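Local structure of botulinum neurotoxin type C1 (Clostridium botulinum, 3R4S) at residues A[255-260]-A[364-369]; A[263-266]-A[271-274]; A[275-278]-A[283-286]. The protein recognises gangliosides on nerve cells through this receptor-binding part of its heavy chain, a step on which entry of the toxin depends. One frame throughout, in Å; residues are numbered along the deposited sequence.

How the contacts relate
All three contacts belong to the C-terminal receptor-binding region, and they differ in depth and chemistry. Contact 2 is buried, a hairpin of strands 262-267 and 270-275 held by backbone hydrogen bonds. Contact 3 lies at the surface in the loop that follows that hairpin, where a carboxylate and ordered waters do the joining. Contact 1, partly buried, is mainly apolar, with one bridging water, and brings together parts of the chain far apart in sequence. Contacts 2 and 3 share the sialic acid pocket, supplying Tyr265 and Ala266 from one and Tyr286 from the other, and Met264 O accepts a probable hydrogen bond from Tyr286 N. Contacts 1 and 3 meet where Arg276 NE reaches Leu260 O.

Contact 1 of 3, residues A[255-260]-A[364-369]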
loop_
_atom_site.group_PDB
_atom_site.type_symbol
_atom_site.label_atom_id
_atom_site.label_comp_id
_atom_site.label_asym_id
_atom_site.label_seq_id
_atom_site.Cartn_x
_atom_site.Cartn_y
_atom_site.Cartn_z
ATOM N N VAL A 255 -9.097 -4.754 -10.019
ATOM C CA VAL A 255 -9.888 -5.551 -9.087
ATOM C C VAL A 255 -10.878 -4.692 -8.317
ATOM O O VAL A 255 -10.653 -3.499 -8.078
ATOM C CB VAL A 255 -9.000 -6.294 -8.073
ATOM C CG1 VAL A 255 -8.142 -7.337 -8.774
ATOM C CG2 VAL A 255 -8.121 -5.305 -7.309
ATOM N N ASN A 256 -11.989 -5.301 -7.939
ATOM C CA ASN A 256 -12.938 -4.641 -7.072
ATOM C C ASN A 256 -12.642 -5.077 -5.653
ATOM O O ASN A 256 -12.493 -6.274 -5.392
ATOM C CB ASN A 256 -14.365 -5.022 -7.453
ATOM C CG ASN A 256 -15.387 -4.177 -6.751
ATOM O OD1 ASN A 256 -15.787 -4.477 -5.632
ATOM N ND2 ASN A 256 -15.807 -3.098 -7.397
ATOM N N ILE A 257 -12.536 -4.110 -4.743
ATOM C CA ILE A 257 -12.179 -4.392 -3.352
ATOM C C ILE A 257 -13.146 -5.392 -2.693
ATOM O O ILE A 257 -12.744 -6.193 -1.846
ATOM C CB ILE A 257 -12.070 -3.090 -2.517
ATOM C CG1 ILE A 257 -10.953 -2.198 -3.069
ATOM C CG2 ILE A 257 -11.817 -3.404 -1.032
ATOM C CD1 ILE A 257 -9.630 -2.922 -3.295
ATOM N N ASP A 258 -14.410 -5.353 -3.091
ATOM C CA ASP A 258 -15.400 -6.312 -2.588
ATOM C C ASP A 258 -15.251 -7.712 -3.187
ATOM O O ASP A 258 -15.889 -8.650 -2.722
ATOM C CB ASP A 258 -16.821 -5.805 -2.851
ATOM C CG ASP A 258 -17.331 -4.895 -1.750
ATOM O OD1 ASP A 258 -16.615 -4.741 -0.740
ATOM O OD2 ASP A 258 -18.444 -4.343 -1.889
ATOM N N TYR A 259 -14.412 -7.852 -4.210
ATOM C CA TYR A 259 -14.287 -9.122 -4.919
ATOM C C TYR A 259 -12.853 -9.423 -5.324
ATOM O O TYR A 259 -12.567 -9.632 -6.506
ATOM C CB TYR A 259 -15.173 -9.117 -6.167
ATOM C CG TYR A 259 -16.647 -9.178 -5.840
ATOM C CD1 TYR A 259 -17.281 -10.400 -5.638
ATOM C CD2 TYR A 259 -17.401 -8.020 -5.727
ATOM C CE1 TYR A 259 -18.638 -10.471 -5.336
ATOM C CE2 TYR A 259 -18.763 -8.076 -5.426
ATOM C CZ TYR A 259 -19.373 -9.307 -5.236
ATOM O OH TYR A 259 -20.719 -9.381 -4.929
ATOM N N LEU A 260 -11.960 -9.459 -4.340
ATOM C CA LEU A 260 -10.538 -9.628 -4.606
ATOM C C LEU A 260 -10.248 -11.017 -5.147
ATOM O O LEU A 260 -9.249 -11.218 -5.829
ATOM C CB LEU A 260 -9.713 -9.373 -3.334
ATOM C CG LEU A 260 -9.772 -7.921 -2.837
ATOM C CD1 LEU A 260 -8.985 -7.747 -1.551
ATOM C CD2 LEU A 260 -9.248 -6.983 -3.900
ATOM N N THR A 364 -6.671 2.370 5.677
ATOM C CA THR A 364 -5.569 1.745 6.385
ATOM C C THR A 364 -5.096 0.436 5.725
ATOM O O THR A 364 -3.907 0.129 5.745
ATOM C CB THR A 364 -5.873 1.555 7.894
ATOM O OG1 THR A 364 -4.686 1.106 8.560
ATOM C CG2 THR A 364 -6.959 0.531 8.102
ATOM N N TYR A 365 -5.997 -0.318 5.109
ATOM C CA TYR A 365 -5.600 -1.636 4.599
ATOM C C TYR A 365 -5.578 -1.826 3.079
ATOM O O TYR A 365 -5.087 -2.855 2.602
ATOM C CB TYR A 365 -6.407 -2.746 5.289
ATOM C CG TYR A 365 -6.154 -2.740 6.784
ATOM C CD1 TYR A 365 -4.852 -2.584 7.271
ATOM C CD2 TYR A 365 -7.200 -2.859 7.707
ATOM C CE1 TYR A 365 -4.586 -2.550 8.620
ATOM C CE2 TYR A 365 -6.940 -2.828 9.074
ATOM C CZ TYR A 365 -5.624 -2.669 9.522
ATOM O OH TYR A 365 -5.323 -2.631 10.870
ATOM N N TYR A 366 -6.067 -0.833 2.330
ATOM C CA TYR A 366 -6.084 -0.903 0.862
ATOM C C TYR A 366 -5.684 0.426 0.225
ATOM O O TYR A 366 -6.038 1.492 0.738
ATOM C CB TYR A 366 -7.491 -1.242 0.345
ATOM C CG TYR A 366 -7.990 -2.602 0.746
ATOM C CD1 TYR A 366 -8.996 -2.745 1.696
ATOM C CD2 TYR A 366 -7.456 -3.758 0.169
ATOM C CE1 TYR A 366 -9.456 -4.013 2.070
ATOM C CE2 TYR A 366 -7.904 -5.023 0.535
ATOM C CZ TYR A 366 -8.904 -5.144 1.486
ATOM O OH TYR A 366 -9.355 -6.396 1.848
ATOM N N TYR A 367 -4.987 0.354 -0.908
ATOM C CA TYR A 367 -4.860 1.487 -1.839
ATOM C C TYR A 367 -5.798 1.246 -3.023
ATOM O O TYR A 367 -5.671 0.236 -3.722
ATOM C CB TYR A 367 -3.438 1.591 -2.374
ATOM C CG TYR A 367 -2.407 1.908 -1.322
ATOM C CD1 TYR A 367 -2.130 3.227 -0.961
ATOM C CD2 TYR A 367 -1.694 0.893 -0.706
ATOM C CE1 TYR A 367 -1.158 3.516 0.003
ATOM C CE2 TYR A 367 -0.740 1.169 0.250
ATOM C CZ TYR A 367 -0.471 2.474 0.595
ATOM O OH TYR A 367 0.475 2.710 1.561
ATOM N N ALA A 368 -6.724 2.169 -3.262
ATOM C CA ALA A 368 -7.757 1.952 -4.269
ATOM C C ALA A 368 -8.219 3.270 -4.858
ATOM O O ALA A 368 -7.585 4.303 -4.662
ATOM C CB ALA A 368 -8.937 1.207 -3.648
ATOM N N SER A 369 -9.342 3.239 -5.563
ATOM C CA SER A 369 -9.829 4.439 -6.211
ATOM C C SER A 369 -11.326 4.361 -6.417
ATOM O O SER A 369 -11.945 3.302 -6.285
ATOM C CB SER A 369 -9.136 4.624 -7.571
ATOM O OG SER A 369 -9.417 3.515 -8.432
HETATM O O HOH W 1 -12.110 -6.394 1.199
#
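Apolar packing around the ring of Tyr366 carries most of this contact. Ile257 lays its CG2 methyl over one face of the ring, 4.0 Å from the centroid of Tyr366 and 14° off the normal, a CH-pi contact displaced toward the CE1 side. That methyl is anti to the backbone N of Ile257, while the other branch, beginning at CG1, turns to the second strand and meets Ala368 CB at 4.0 Å. Leu260 comes head-on toward the tyrosine; its CD1, on the same side of the ring plane as Ile257 CG2 but oblique, reaches Tyr366 CE2 at 3.6 Å.

The polar link is indirect. One water donates to Ile257 O at 3.1 Å and also hydrogen-bonds Tyr366 OH at 2.8 Å, tying the phenol to the backbone of the turn.

Within 255-260 the chain is bent by hydrogen bonds of its own: Asp258 N donates to Asn256 OD1 (3.0 Å), and Tyr259 N to Asn256 O. Asn256 ND2 is held in turn by Ser421 O.

The arrangement is an Asx turn at the end of strand 251-256, packed against Tyr366 and Ala368 where the chain enters strand 367-374, in the beta-trefoil domain characteristic of clostridial neurotoxin receptor binding.

Contact 2 of 3, residues A[263-266]-A[271-274]; sequences YMYA and IVFN. With SLB (N-acetyl-beta-neuraminic acid), chain C.
Strands 263-266 and 271-274 run antiparallel, with Tyr263 opposite Asn274 and Tyr265 opposite Val272 as hydrogen-bonded pairs. Their axes approach to 4.4 Å at 136°, so the ribbon is strongly twisted. Tyr263 N donates to Asn274 O at 2.8 Å, and Tyr263 O accepts from Asn274 N in return; Tyr265 and Val272 exchange a similar pair. At the intervening Met264-Phe273 and Ala266-Ile271 pairs, CA-H...O contacts run from Phe273 to Tyr263 O and from Ile271 to Tyr265 O.

On the face with the tyrosines, Tyr263 holds CG between its backbone N and carbonyl carbon (chi1 68°), which folds the ring across the ribbon onto Asn274. Asn274 CB sits over the ring face, 3.8 Å from the centroid of Tyr263, in a CH-pi contact. Val272 CG2 lies at the edge of the Tyr265 ring and touches Tyr265 CB at 3.9 Å.

The other face is apolar. Met264 CG packs on Ile271 CG2 at 3.5 Å; its chain, bent at chi3, runs alongside Phe273 and brings Met264 CE within 3.6 Å of Phe273 CZ. Phe273 and Ile271 continue onto Pro406 of strand 401-409.

At the far end, the O4 hydroxyl of the sialic acid donates to Ala266 O at 2.8 Å and lies above one face of the Tyr265 ring, toward its rim. Tyr286, Ser268 N and Arg269 N also bind the sugar. The motif is a beta hairpin of the trefoil domain whose distal end forms part of a sialic acid pocket, consistent with ganglioside recognition.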
loop_
_atom_site.group_PDB
_atom_site.type_symbol
_atom_site.label_atom_id
_atom_site.label_comp_id
_atom_site.label_asym_id
_atom_site.label_seq_id
_atom_site.Cartn_x
_atom_site.Cartn_y
_atom_site.Cartn_z
ATOM N N TYR A 263 -11.102 -12.420 -10.917
ATOM C CA TYR A 263 -10.327 -11.779 -11.968
ATOM C C TYR A 263 -11.239 -11.334 -13.104
ATOM O O TYR A 263 -12.405 -11.739 -13.194
ATOM C CB TYR A 263 -9.220 -12.698 -12.490
ATOM C CG TYR A 263 -9.729 -13.902 -13.249
ATOM C CD1 TYR A 263 -10.070 -13.803 -14.595
ATOM C CD2 TYR A 263 -9.867 -15.140 -12.621
ATOM C CE1 TYR A 263 -10.536 -14.903 -15.298
ATOM C CE2 TYR A 263 -10.329 -16.251 -13.314
ATOM C CZ TYR A 263 -10.665 -16.125 -14.653
ATOM O OH TYR A 263 -11.129 -17.226 -15.345
ATOM N N MET A 264 -10.692 -10.492 -13.972
ATOM C CA MET A 264 -11.462 -9.872 -15.030
ATOM C C MET A 264 -11.421 -10.733 -16.289
ATOM O O MET A 264 -10.351 -11.144 -16.749
ATOM C CB MET A 264 -10.912 -8.472 -15.308
ATOM C CG MET A 264 -11.936 -7.506 -15.803
ATOM S SD MET A 264 -11.348 -5.804 -15.852
ATOM C CE MET A 264 -12.189 -5.162 -14.400
ATOM N N TYR A 265 -12.596 -11.019 -16.834
ATOM C CA TYR A 265 -12.678 -11.791 -18.061
ATOM C C TYR A 265 -13.647 -11.109 -19.021
ATOM O O TYR A 265 -14.139 -10.016 -18.740
ATOM C CB TYR A 265 -13.113 -13.222 -17.762
ATOM C CG TYR A 265 -12.807 -14.183 -18.883
ATOM C CD1 TYR A 265 -11.532 -14.248 -19.437
ATOM C CD2 TYR A 265 -13.784 -15.025 -19.384
ATOM C CE1 TYR A 265 -11.244 -15.122 -20.463
ATOM C CE2 TYR A 265 -13.509 -15.899 -20.411
ATOM C CZ TYR A 265 -12.233 -15.945 -20.948
ATOM O OH TYR A 265 -11.951 -16.826 -21.977
ATOM N N ALA A 266 -13.908 -11.726 -20.168
ATOM C CA ALA A 266 -14.854 -11.130 -21.107
ATOM C C ALA A 266 -15.582 -12.165 -21.948
ATOM O O ALA A 266 -15.064 -13.242 -22.241
ATOM C CB ALA A 266 -14.174 -10.087 -21.994
ATOM N N ILE A 271 -17.667 -7.471 -20.104
ATOM C CA ILE A 271 -16.724 -7.855 -19.051
ATOM C C ILE A 271 -17.457 -8.600 -17.957
ATOM O O ILE A 271 -18.568 -8.221 -17.568
ATOM C CB ILE A 271 -16.013 -6.643 -18.447
ATOM C CG1 ILE A 271 -15.189 -5.942 -19.525
ATOM C CG2 ILE A 271 -15.125 -7.080 -17.284
ATOM C CD1 ILE A 271 -14.560 -4.648 -19.064
ATOM N N VAL A 272 -16.844 -9.677 -17.483
ATOM C CA VAL A 272 -17.415 -10.471 -16.402
ATOM C C VAL A 272 -16.319 -10.831 -15.412
ATOM O O VAL A 272 -15.141 -10.850 -15.763
ATOM C CB VAL A 272 -18.064 -11.776 -16.930
ATOM C CG1 VAL A 272 -19.124 -11.452 -17.971
ATOM C CG2 VAL A 272 -17.002 -12.704 -17.523
ATOM N N PHE A 273 -16.708 -11.122 -14.180
ATOM C CA PHE A 273 -15.742 -11.489 -13.161
ATOM C C PHE A 273 -15.819 -12.972 -12.840
ATOM O O PHE A 273 -16.878 -13.487 -12.483
ATOM C CB PHE A 273 -15.948 -10.644 -11.899
ATOM C CG PHE A 273 -15.599 -9.192 -12.081
ATOM C CD1 PHE A 273 -14.301 -8.747 -11.895
ATOM C CD2 PHE A 273 -16.569 -8.276 -12.443
ATOM C CE1 PHE A 273 -13.977 -7.404 -12.067
ATOM C CE2 PHE A 273 -16.255 -6.929 -12.619
ATOM C CZ PHE A 273 -14.958 -6.495 -12.431
ATOM N N ASN A 274 -14.684 -13.650 -12.967
ATOM C CA ASN A 274 -14.594 -15.081 -12.687
ATOM C C ASN A 274 -13.768 -15.356 -11.439
ATOM O O ASN A 274 -12.808 -14.640 -11.151
ATOM C CB ASN A 274 -13.947 -15.814 -13.871
ATOM C CG ASN A 274 -14.841 -15.860 -15.105
ATOM O OD1 ASN A 274 -16.020 -15.507 -15.057
ATOM N ND2 ASN A 274 -14.272 -16.300 -16.219
HETATM C C1 SLB C . -13.925 -17.640 -25.323
HETATM C C2 SLB C . -13.591 -16.253 -25.805
HETATM C C3 SLB C . -13.242 -15.375 -24.597
HETATM C C4 SLB C . -13.024 -13.925 -25.020
HETATM C C5 SLB C . -14.274 -13.422 -25.706
HETATM C C6 SLB C . -14.602 -14.320 -26.902
HETATM C C7 SLB C . -15.939 -13.878 -27.479
HETATM C C8 SLB C . -16.208 -14.560 -28.830
HETATM C C9 SLB C . -17.520 -14.085 -29.448
HETATM C C10 SLB C . -14.618 -11.025 -26.111
HETATM C C11 SLB C . -14.067 -9.817 -26.804
HETATM N N5 SLB C . -13.905 -12.138 -26.289
HETATM O O1A SLB C . -15.035 -17.864 -24.785
HETATM O O1B SLB C . -13.050 -18.523 -25.464
HETATM O O2 SLB C . -12.447 -16.365 -26.657
HETATM O O4 SLB C . -12.761 -13.103 -23.878
HETATM O O6 SLB C . -14.691 -15.718 -26.558
HETATM O O7 SLB C . -16.942 -14.233 -26.507
HETATM O O8 SLB C . -15.132 -14.303 -29.745
HETATM O O9 SLB C . -18.588 -14.846 -28.871
HETATM O O10 SLB C . -15.641 -10.984 -25.435
#

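Contact 3 of 3, residues A[275-278]-A[283-286]; sequences TRRN and NEGY. With SLB (N-acetyl-beta-neuraminic acid), chain C.
Glu284 directs its carboxylate into the backbone at Arg277 and Asn278, the tight part of this contact. Glu284 OE1 accepts from Arg277 N at 2.7 Å through its syn lone pair, with a nearly straight bond of 170°. Glu284 OE2 takes Asn278 N at 2.8 Å from above the carboxylate plane, and a weak bond from Arg277 N as well. The extended chain beyond CG (chi2 170°) carries the carboxylate to these two amides, which fix its rotation. Methylenes close in around the oxygens: Arg276 CB lies 3.4 Å from Glu284 OE2, and Arg277 CB flanks OE1.

The other side of the contact is looser and wet. Arg276 NH1 stands 4.7 Å from Glu284 OE2, too far for a direct pair, and two waters fill in at the guanidinium edge. One accepts from Arg276 NH1 and from Glu284 N; the other accepts from Arg276 NH1 and Asn283 N, and lies 2.7 Å from Glu284 OE2, to which it can donate. The arginine's NE has its own partner, Leu260 O, which anchors the guanidinium toward the preceding turn. Two amide donors and the nearby arginine would be expected to stabilise the ionised carboxylate. The side chains of Asn283 and Arg277 are exposed to solvent.

Past Gly285, Tyr286 leaves the loop to place its hydroxyl 2.6 Å from O4 of the bound sialic acid. The loop thus bridges strands 270-275 and 288-292: Arg276 and Glu284 pack on Tyr263 of strand 262-267, and Tyr286 rests against Ala266 of that strand and on Met312 and Ile314 of strand 307-314.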
loop_
_atom_site.group_PDB
_atom_site.type_symbol
_atom_site.label_atom_id
_atom_site.label_comp_id
_atom_site.label_asym_id
_atom_site.label_seq_id
_atom_site.Cartn_x
_atom_site.Cartn_y
_atom_site.Cartn_z
ATOM N N THR A 275 -14.123 -16.415 -10.718
ATOM C CA THR A 275 -13.393 -16.816 -9.524
ATOM C C THR A 275 -11.951 -17.252 -9.840
ATOM O O THR A 275 -11.721 -18.058 -10.741
ATOM C CB THR A 275 -14.148 -17.928 -8.792
ATOM O OG1 THR A 275 -15.430 -17.427 -8.395
ATOM C CG2 THR A 275 -13.385 -18.380 -7.560
ATOM N N ARG A 276 -10.988 -16.686 -9.110
ATOM C CA ARG A 276 -9.571 -17.014 -9.272
ATOM C C ARG A 276 -9.297 -18.475 -8.946
ATOM O O ARG A 276 -9.867 -19.031 -8.007
ATOM C CB ARG A 276 -8.709 -16.141 -8.343
ATOM C CG ARG A 276 -8.592 -14.687 -8.776
ATOM C CD ARG A 276 -7.830 -13.786 -7.757
ATOM N NE ARG A 276 -8.059 -12.395 -8.133
ATOM C CZ ARG A 276 -7.480 -11.808 -9.176
ATOM N NH1 ARG A 276 -6.592 -12.471 -9.909
ATOM N NH2 ARG A 276 -7.777 -10.554 -9.483
ATOM N N ARG A 277 -8.406 -19.087 -9.710
ATOM C CA ARG A 277 -7.969 -20.439 -9.401
ATOM C C ARG A 277 -6.688 -20.405 -8.555
ATOM O O ARG A 277 -6.431 -21.312 -7.762
ATOM C CB ARG A 277 -7.765 -21.239 -10.688
ATOM C CG ARG A 277 -9.030 -21.342 -11.554
ATOM C CD ARG A 277 -10.219 -21.835 -10.727
ATOM N NE ARG A 277 -11.511 -21.590 -11.375
ATOM C CZ ARG A 277 -12.692 -21.798 -10.788
ATOM N NH1 ARG A 277 -12.744 -22.254 -9.538
ATOM N NH2 ARG A 277 -13.825 -21.547 -11.444
ATOM N N ASN A 278 -5.903 -19.345 -8.721
ATOM C CA ASN A 278 -4.672 -19.161 -7.966
ATOM C C ASN A 278 -4.851 -18.053 -6.931
ATOM O O ASN A 278 -4.567 -16.889 -7.200
ATOM C CB ASN A 278 -3.525 -18.812 -8.913
ATOM C CG ASN A 278 -3.494 -19.705 -10.146
ATOM O OD1 ASN A 278 -3.203 -19.249 -11.255
ATOM N ND2 ASN A 278 -3.809 -20.981 -9.958
ATOM N N ASN A 283 -2.669 -13.314 -11.158
ATOM C CA ASN A 283 -2.068 -13.709 -12.416
ATOM C C ASN A 283 -3.048 -14.370 -13.377
ATOM O O ASN A 283 -2.672 -15.229 -14.176
ATOM C CB ASN A 283 -0.854 -14.612 -12.157
ATOM C CG ASN A 283 -1.233 -15.954 -11.549
ATOM O OD1 ASN A 283 -2.414 -16.279 -11.395
ATOM N ND2 ASN A 283 -0.221 -16.747 -11.204
ATOM N N GLU A 284 -4.311 -13.967 -13.298
ATOM C CA GLU A 284 -5.349 -14.560 -14.135
ATOM C C GLU A 284 -6.158 -13.488 -14.848
ATOM O O GLU A 284 -6.348 -12.385 -14.332
ATOM C CB GLU A 284 -6.278 -15.435 -13.298
ATOM C CG GLU A 284 -5.583 -16.609 -12.630
ATOM C CD GLU A 284 -6.474 -17.317 -11.621
ATOM O OE1 GLU A 284 -7.400 -18.048 -12.032
ATOM O OE2 GLU A 284 -6.248 -17.144 -10.411
ATOM N N GLY A 285 -6.625 -13.808 -16.047
ATOM C CA GLY A 285 -7.547 -12.933 -16.738
ATOM C C GLY A 285 -6.895 -11.788 -17.482
ATOM O O GLY A 285 -5.677 -11.747 -17.657
ATOM N N TYR A 286 -7.720 -10.846 -17.921
ATOM C CA TYR A 286 -7.242 -9.775 -18.773
ATOM C C TYR A 286 -6.742 -8.588 -17.968
ATOM O O TYR A 286 -7.106 -8.397 -16.800
ATOM C CB TYR A 286 -8.331 -9.332 -19.747
ATOM C CG TYR A 286 -8.855 -10.443 -20.628
ATOM C CD1 TYR A 286 -7.985 -11.298 -21.296
ATOM C CD2 TYR A 286 -10.221 -10.628 -20.805
ATOM C CE1 TYR A 286 -8.468 -12.317 -22.112
ATOM C CE2 TYR A 286 -10.712 -11.637 -21.614
ATOM C CZ TYR A 286 -9.828 -12.480 -22.268
ATOM O OH TYR A 286 -10.312 -13.485 -23.075
HETATM C C1 SLB C . -13.925 -17.640 -25.323
HETATM C C2 SLB C . -13.591 -16.253 -25.805
HETATM C C3 SLB C . -13.242 -15.375 -24.597
HETATM C C4 SLB C . -13.024 -13.925 -25.020
HETATM C C5 SLB C . -14.274 -13.422 -25.706
HETATM C C6 SLB C . -14.602 -14.320 -26.902
HETATM C C7 SLB C . -15.939 -13.878 -27.479
HETATM C C8 SLB C . -16.208 -14.560 -28.830
HETATM C C9 SLB C . -17.520 -14.085 -29.448
HETATM C C10 SLB C . -14.618 -11.025 -26.111
HETATM C C11 SLB C . -14.067 -9.817 -26.804
HETATM N N5 SLB C . -13.905 -12.138 -26.289
HETATM O O1A SLB C . -15.035 -17.864 -24.785
HETATM O O1B SLB C . -13.050 -18.523 -25.464
HETATM O O2 SLB C . -12.447 -16.365 -26.657
HETATM O O4 SLB C . -12.761 -13.103 -23.878
HETATM O O6 SLB C . -14.691 -15.718 -26.558
HETATM O O7 SLB C . -16.942 -14.233 -26.507
HETATM O O8 SLB C . -15.132 -14.303 -29.745
HETATM O O9 SLB C . -18.588 -14.846 -28.871
HETATM O O10 SLB C . -15.641 -10.984 -25.435
HETATM O O HOH W 2 -5.222 -11.367 -12.033
HETATM O O HOH W 3 -5.008 -14.848 -9.730
#